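PDB 2QC3: malonyl CoA-acyl carrier protein transacylase from Mycobacterium tuberculosis, which catalyses the transfer of the malonyl group from malonyl-CoA to holo acyl carrier protein, a step of fatty acid biosynthesis. Local coordinates for residues 63-68 with 109-114; 126-131 with 196-201; 141-146 with 178-183. All blocks are in the same frame, centred on the assembly; numbering follows the deposited sequence.

In the fold
The three contacts spread over the two parts of an acyltransferase fold. Contact 1 joins two helices in the larger part, with the side chain of Val-65 about 9 Å from that of Ser-92, the probable nucleophile. Helix 107-125 runs on from contact 1 into the segment 126-131 of contact 2, whose centre lies 22 Å from that of contact 1. There the chain enters the mixed sheet of the smaller part, and Phe-198 comes about 9 Å, between side chains, from the presumed catalytic His-195. Contact 3 packs on strand 130-136 of the same sheet, through Val-135, 24 Å from contact 2 and 36 Å from contact 1 between centres, away from the active site.

Contact 1: residues 63-68 with 109-114; sequences LIVAAT and DAVALA
The helical segments 63-68 and 109-114, parts of helices 57-77 and 107-125, run nearly antiparallel, at 162°, and their axes come within 8.8 Å, with the CA atoms of Val-65 and Val-111 6.0 Å apart. Such a close approach suits small residues: alanine and valine fill the interface, and contact is made mostly through methyl groups. Val-65 points its CB toward the other helix and divides its two branches between neighbouring turns. Its CG2 meets Ala-114 CB at 3.7 Å, the tightest touch of the pair, while CG1 reaches Val-111 CG2 at 4.0 Å and lies 4.3 Å from Ala-110 CB. Ala-110 and Ala-114 are four residues apart, one turn of helix, so Val-65 spans the step between them. The torsion of Val-65 sets this division: CG1 stands opposite the backbone N (chi1 169°), which directs it down its own helix toward the Ala-110 end, and CG2, beside that N, faces Ala-114. Both helices belong to the larger, helix-rich part of the acyltransferase fold, where helix 94-101 follows the presumed nucleophile Ser-92. Ile-96 of that helix touches both Ala-110 and Ala-114. The side chains of Val-65 and Val-111 pass side by side, pointing in opposite senses, and Val-111 CG2 carries on to the backbone of the partner helix, 4.1 Å from Ala-66 CA. The methyl of Ala-66 adds a looser touch to the same CG2. Beyond this flank, Trp-34 of helix 27-37 and Leu-42 of helix 42-47 each lie against both Ala-66 and Val-111.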
# COMPACT_ATOMS: atom_id res chain seq x y z
N LEU A 63 0.64 -11.05 -0.26
CA LEU A 63 2.03 -11.33 0.07
C LEU A 63 2.66 -10.11 0.72
O LEU A 63 3.35 -10.21 1.74
CB LEU A 63 2.79 -11.72 -1.21
CG LEU A 63 4.18 -12.35 -1.09
CD1 LEU A 63 4.10 -13.62 -0.24
CD2 LEU A 63 4.70 -12.66 -2.48
N ILE A 64 2.42 -8.94 0.13
CA ILE A 64 2.95 -7.69 0.68
C ILE A 64 2.38 -7.42 2.06
O ILE A 64 3.11 -7.04 2.98
CB ILE A 64 2.65 -6.50 -0.25
CG1 ILE A 64 3.46 -6.63 -1.53
CG2 ILE A 64 2.98 -5.17 0.45
CD1 ILE A 64 3.06 -5.65 -2.62
N VAL A 65 1.07 -7.60 2.22
CA VAL A 65 0.42 -7.38 3.51
C VAL A 65 0.97 -8.39 4.52
O VAL A 65 1.20 -8.06 5.68
CB VAL A 65 -1.13 -7.53 3.41
CG1 VAL A 65 -1.75 -7.56 4.80
CG2 VAL A 65 -1.71 -6.36 2.62
N ALA A 66 1.20 -9.63 4.07
CA ALA A 66 1.73 -10.68 4.94
C ALA A 66 3.12 -10.30 5.46
O ALA A 66 3.41 -10.44 6.65
CB ALA A 66 1.79 -12.02 4.20
N ALA A 67 3.98 -9.82 4.57
CA ALA A 67 5.33 -9.42 4.94
C ALA A 67 5.26 -8.29 5.96
O ALA A 67 5.97 -8.28 6.97
CB ALA A 67 6.10 -8.96 3.71
N THR A 68 4.38 -7.33 5.68
CA THR A 68 4.22 -6.19 6.57
C THR A 68 3.79 -6.57 7.97
O THR A 68 4.36 -6.09 8.95
CB THR A 68 3.21 -5.15 6.00
OG1 THR A 68 3.78 -4.53 4.85
CG2 THR A 68 2.91 -4.07 7.05
N ASP A 109 -7.38 -11.72 9.05
CA ASP A 109 -8.44 -11.17 8.22
C ASP A 109 -7.87 -10.17 7.23
O ASP A 109 -8.36 -10.05 6.10
CB ASP A 109 -9.52 -10.51 9.08
CG ASP A 109 -10.37 -11.51 9.84
OD1 ASP A 109 -10.59 -12.63 9.32
OD2 ASP A 109 -10.84 -11.19 10.95
N ALA A 110 -6.84 -9.44 7.64
CA ALA A 110 -6.21 -8.45 6.76
C ALA A 110 -5.62 -9.14 5.53
O ALA A 110 -5.83 -8.70 4.40
CB ALA A 110 -5.12 -7.68 7.51
N VAL A 111 -4.88 -10.22 5.76
CA VAL A 111 -4.27 -10.94 4.65
C VAL A 111 -5.31 -11.54 3.71
O VAL A 111 -5.18 -11.44 2.49
CB VAL A 111 -3.33 -12.05 5.15
CG1 VAL A 111 -2.82 -12.87 3.97
CG2 VAL A 111 -2.16 -11.42 5.90
N ALA A 112 -6.35 -12.14 4.28
CA ALA A 112 -7.42 -12.73 3.48
C ALA A 112 -8.17 -11.65 2.70
O ALA A 112 -8.59 -11.88 1.56
CB ALA A 112 -8.40 -13.49 4.38
N LEU A 113 -8.35 -10.48 3.32
CA LEU A 113 -9.04 -9.37 2.67
C LEU A 113 -8.17 -8.87 1.53
O LEU A 113 -8.65 -8.47 0.47
CB LEU A 113 -9.29 -8.24 3.67
CG LEU A 113 -10.00 -7.02 3.08
CD1 LEU A 113 -11.39 -7.44 2.58
CD2 LEU A 113 -10.11 -5.91 4.13
N ALA A 114 -6.87 -8.87 1.76
CA ALA A 114 -5.93 -8.44 0.75
C ALA A 114 -5.97 -9.44 -0.43
O ALA A 114 -5.94 -9.04 -1.59
CB ALA A 114 -4.53 -8.37 1.37

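Contact 2: residues 126-131 with 196-201; sequences ATEPTG and TEFMAP
The loop that follows the presumed catalytic His-195 in the chain turns through a short 3-10 segment, 197-199, and lays Phe-198 against the chain entering strand 130-136. Thr-130 CG2 sits over one face of the phenyl ring of Phe-198 in a CH-pi contact, 4.0 Å from the ring centroid and 25° off the normal, displaced toward the CG side of the ring. Threonine suits the place because its two branches do different work: the methyl packs on the aromatic face while OG1 takes a hydrogen bond from Ala-193 N. Glu-128 reaches the same ring obliquely, its CG 3.8 Å from Phe-198 CE2. A bend at chi2 (91°) brings the carboxylate back beside the ring, with OE1 in the ring plane at the edge, and OE2 forms a salt bridge to Arg-168. Near the start of segment 126-131, water 1 lies 2.7 Å from Thr-127 OG1 and 2.6 Å from Phe-198 O, placed to bridge them; this hydroxyl also bonds to Ala-124 O. Pro-201 CG lies against Thr-127 OG1 at 3.8 Å, a van der Waals contact. Within 196-201, Phe-198 N donates to Thr-196 OG1 over 3.2 Å, bent at 142°, while Thr-196 OG1 also bonds to Ala-193 O. This hydroxyl accepting from the amide two residues on, where the chain enters the 3-10 turn, is characteristic of an ST turn.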
# COMPACT_ATOMS: atom_id res chain seq x y z
N ALA A 126 -9.27 -7.59 -16.54
CA ALA A 126 -9.64 -8.33 -17.74
C ALA A 126 -10.81 -7.70 -18.49
O ALA A 126 -11.02 -7.97 -19.68
CB ALA A 126 -9.96 -9.75 -17.36
N THR A 127 -11.59 -6.86 -17.82
CA THR A 127 -12.75 -6.27 -18.46
C THR A 127 -12.42 -5.09 -19.37
O THR A 127 -13.26 -4.66 -20.16
CB THR A 127 -13.81 -5.82 -17.42
OG1 THR A 127 -13.31 -4.73 -16.64
CG2 THR A 127 -14.16 -6.99 -16.50
N GLU A 128 -11.19 -4.60 -19.28
CA GLU A 128 -10.75 -3.48 -20.11
C GLU A 128 -9.23 -3.51 -20.17
O GLU A 128 -8.58 -3.87 -19.19
CB GLU A 128 -11.20 -2.16 -19.48
CG GLU A 128 -11.53 -1.09 -20.48
CD GLU A 128 -12.99 -1.11 -20.86
OE1 GLU A 128 -13.84 -0.90 -19.97
OE2 GLU A 128 -13.30 -1.33 -22.05
N PRO A 129 -8.63 -3.16 -21.32
CA PRO A 129 -7.16 -3.17 -21.37
C PRO A 129 -6.66 -1.85 -20.79
O PRO A 129 -6.62 -0.82 -21.46
CB PRO A 129 -6.87 -3.32 -22.86
CG PRO A 129 -8.01 -2.59 -23.49
CD PRO A 129 -9.21 -2.95 -22.65
N THR A 130 -6.29 -1.90 -19.51
CA THR A 130 -5.84 -0.71 -18.81
C THR A 130 -4.45 -0.91 -18.21
O THR A 130 -3.91 -2.01 -18.22
CB THR A 130 -6.81 -0.38 -17.68
OG1 THR A 130 -6.79 -1.44 -16.72
CG2 THR A 130 -8.21 -0.27 -18.23
N GLY A 131 -3.88 0.18 -17.71
CA GLY A 131 -2.55 0.11 -17.12
C GLY A 131 -2.28 1.35 -16.29
O GLY A 131 -3.18 2.15 -16.03
N THR A 196 -8.98 3.39 -10.09
CA THR A 196 -9.76 4.14 -11.07
C THR A 196 -11.08 3.41 -11.22
O THR A 196 -11.25 2.31 -10.68
CB THR A 196 -9.08 4.21 -12.46
OG1 THR A 196 -9.11 2.91 -13.06
CG2 THR A 196 -7.63 4.71 -12.34
N GLU A 197 -12.02 4.01 -11.95
CA GLU A 197 -13.32 3.38 -12.16
C GLU A 197 -13.19 2.02 -12.86
O GLU A 197 -14.09 1.19 -12.76
CB GLU A 197 -14.22 4.31 -12.98
CG GLU A 197 -14.73 5.51 -12.19
CD GLU A 197 -15.75 5.12 -11.12
OE1 GLU A 197 -15.52 4.13 -10.38
OE2 GLU A 197 -16.78 5.82 -11.00
N PHE A 198 -12.08 1.79 -13.55
CA PHE A 198 -11.89 0.52 -14.25
C PHE A 198 -11.81 -0.66 -13.29
O PHE A 198 -11.94 -1.82 -13.70
CB PHE A 198 -10.65 0.58 -15.15
CG PHE A 198 -10.81 1.53 -16.32
CD1 PHE A 198 -10.23 2.80 -16.30
CD2 PHE A 198 -11.61 1.18 -17.40
CE1 PHE A 198 -10.45 3.70 -17.34
CE2 PHE A 198 -11.84 2.07 -18.45
CZ PHE A 198 -11.26 3.34 -18.42
N MET A 199 -11.61 -0.38 -12.00
CA MET A 199 -11.57 -1.44 -11.00
C MET A 199 -12.98 -1.68 -10.45
O MET A 199 -13.19 -2.58 -9.66
CB MET A 199 -10.62 -1.07 -9.85
CG MET A 199 -9.15 -1.04 -10.23
SD MET A 199 -8.61 -2.65 -10.84
CE MET A 199 -8.76 -2.40 -12.61
N ALA A 200 -13.94 -0.87 -10.90
CA ALA A 200 -15.32 -0.97 -10.43
C ALA A 200 -15.88 -2.38 -10.32
O ALA A 200 -16.57 -2.69 -9.35
CB ALA A 200 -16.24 -0.12 -11.31
N PRO A 201 -15.61 -3.25 -11.30
CA PRO A 201 -16.15 -4.61 -11.19
C PRO A 201 -15.61 -5.42 -10.01
O PRO A 201 -16.16 -6.46 -9.65
CB PRO A 201 -15.84 -5.23 -12.55
CG PRO A 201 -14.67 -4.44 -13.05
CD PRO A 201 -14.97 -3.04 -12.61
O HOH W 1 -11.96 -2.41 -16.28

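Contact 3: residues 141-146 with 178-183; sequences TEVLSR and DPPAKA
Arg-146 and Pro-180 meet where helix 140-149 faces the loop 178-183, and the arginine touches the proline with its base and reaches the loop through water at its far end. Arg-146 CB lies 3.9 Å from Pro-180 CG, and its CG is almost as near to the same ring atom, so the aliphatic base of the arginine crosses the proline ring at about a right angle. The side chain leaves with CG opposite the backbone N (chi1 -177°), then bends at chi2 (55°), carrying CD and the guanidinium on toward Asp-178. There Arg-146 NE donates to water 2 at 2.9 Å, in the plane of the guanidinium and at its edge. The water in turn donates to Asp-178 O over 2.7 Å, a bridge from side chain to backbone. At the tip, Arg-146 NH1 bonds to Gln-149 OE1 about one turn further along the helix. The Asp-178 carboxylate is not in contact with the guanidinium, Asp-178 OD1 lying 6.1 Å from Arg-146 NH2. Arginine suits the place because its aliphatic base packs on the proline while its guanidinium keeps polar partners. Val-143, about one turn earlier, presents CG2 to Pro-180 CB at 4.0 Å and to Ala-183 CB at 3.9 Å. Proline offers a rigid apolar ring to both helical side chains, and it opens a type II turn from Pro-180 to Ala-183 in which Ala-183 N bonds to Pro-180 O. Val-143 and Ala-183 both also touch Val-135, so the helix and the loop leading from helix 169-177 into edge strand 184-187 pack together on strand 130-136 of the mixed sheet.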
# COMPACT_ATOMS: atom_id res chain seq x y z
N THR A 141 0.80 21.46 -13.49
CA THR A 141 -0.45 21.85 -14.13
C THR A 141 -0.54 21.25 -15.53
O THR A 141 -1.55 20.63 -15.88
CB THR A 141 -0.59 23.39 -14.19
OG1 THR A 141 -0.74 23.90 -12.86
CG2 THR A 141 -1.80 23.79 -15.03
N GLU A 142 0.51 21.42 -16.32
CA GLU A 142 0.52 20.87 -17.67
C GLU A 142 0.37 19.34 -17.70
O GLU A 142 -0.36 18.80 -18.53
CB GLU A 142 1.80 21.29 -18.39
CG GLU A 142 1.93 22.79 -18.54
CD GLU A 142 0.71 23.43 -19.18
OE1 GLU A 142 0.30 22.97 -20.27
OE2 GLU A 142 0.15 24.38 -18.59
N VAL A 143 1.06 18.65 -16.80
CA VAL A 143 0.96 17.20 -16.75
C VAL A 143 -0.47 16.78 -16.39
O VAL A 143 -1.10 16.01 -17.12
CB VAL A 143 1.95 16.59 -15.72
CG1 VAL A 143 1.60 15.14 -15.43
CG2 VAL A 143 3.37 16.66 -16.28
N LEU A 144 -0.98 17.30 -15.28
CA LEU A 144 -2.33 16.95 -14.85
C LEU A 144 -3.34 17.28 -15.94
O LEU A 144 -4.16 16.44 -16.30
CB LEU A 144 -2.67 17.64 -13.54
CG LEU A 144 -1.91 17.02 -12.36
CD1 LEU A 144 -2.17 17.77 -11.07
CD2 LEU A 144 -2.32 15.57 -12.21
N SER A 145 -3.25 18.49 -16.48
CA SER A 145 -4.13 18.92 -17.56
C SER A 145 -4.06 17.95 -18.74
O SER A 145 -5.08 17.57 -19.31
CB SER A 145 -3.72 20.32 -18.03
OG SER A 145 -4.35 20.65 -19.25
N ARG A 146 -2.85 17.55 -19.10
CA ARG A 146 -2.70 16.62 -20.20
C ARG A 146 -3.40 15.30 -19.88
O ARG A 146 -4.03 14.71 -20.75
CB ARG A 146 -1.22 16.37 -20.51
CG ARG A 146 -0.99 15.45 -21.71
CD ARG A 146 -1.72 15.96 -22.95
NE ARG A 146 -1.55 15.09 -24.11
CZ ARG A 146 -2.22 15.23 -25.25
NH1 ARG A 146 -3.10 16.21 -25.39
NH2 ARG A 146 -1.99 14.40 -26.26
N ASP A 178 3.68 11.63 -26.66
CA ASP A 178 3.89 13.07 -26.59
C ASP A 178 3.86 13.56 -25.15
O ASP A 178 2.92 14.24 -24.74
CB ASP A 178 2.82 13.80 -27.41
CG ASP A 178 3.04 13.67 -28.90
OD1 ASP A 178 2.91 12.55 -29.44
OD2 ASP A 178 3.35 14.71 -29.54
N PRO A 179 4.89 13.22 -24.37
CA PRO A 179 4.90 13.66 -22.98
C PRO A 179 5.05 15.17 -22.78
O PRO A 179 5.67 15.86 -23.59
CB PRO A 179 6.07 12.88 -22.38
CG PRO A 179 7.00 12.72 -23.55
CD PRO A 179 6.06 12.39 -24.68
N PRO A 180 4.43 15.70 -21.72
CA PRO A 180 4.54 17.14 -21.46
C PRO A 180 6.02 17.46 -21.24
O PRO A 180 6.77 16.63 -20.73
CB PRO A 180 3.71 17.32 -20.19
CG PRO A 180 2.65 16.26 -20.33
CD PRO A 180 3.44 15.07 -20.83
N ALA A 181 6.44 18.65 -21.64
CA ALA A 181 7.83 19.07 -21.50
C ALA A 181 8.44 18.71 -20.15
O ALA A 181 7.85 18.96 -19.10
CB ALA A 181 7.94 20.57 -21.73
N LYS A 182 9.63 18.10 -20.20
CA LYS A 182 10.38 17.71 -19.01
C LYS A 182 9.83 16.54 -18.21
O LYS A 182 10.50 16.05 -17.29
CB LYS A 182 10.53 18.92 -18.08
CG LYS A 182 11.52 19.97 -18.56
CD LYS A 182 11.61 21.12 -17.56
CE LYS A 182 12.83 22.01 -17.80
NZ LYS A 182 12.83 22.68 -19.12
N ALA A 183 8.63 16.08 -18.55
CA ALA A 183 8.03 14.96 -17.83
C ALA A 183 8.46 13.61 -18.40
O ALA A 183 8.45 13.40 -19.61
CB ALA A 183 6.50 15.07 -17.87
O HOH W 2 0.42 13.18 -25.02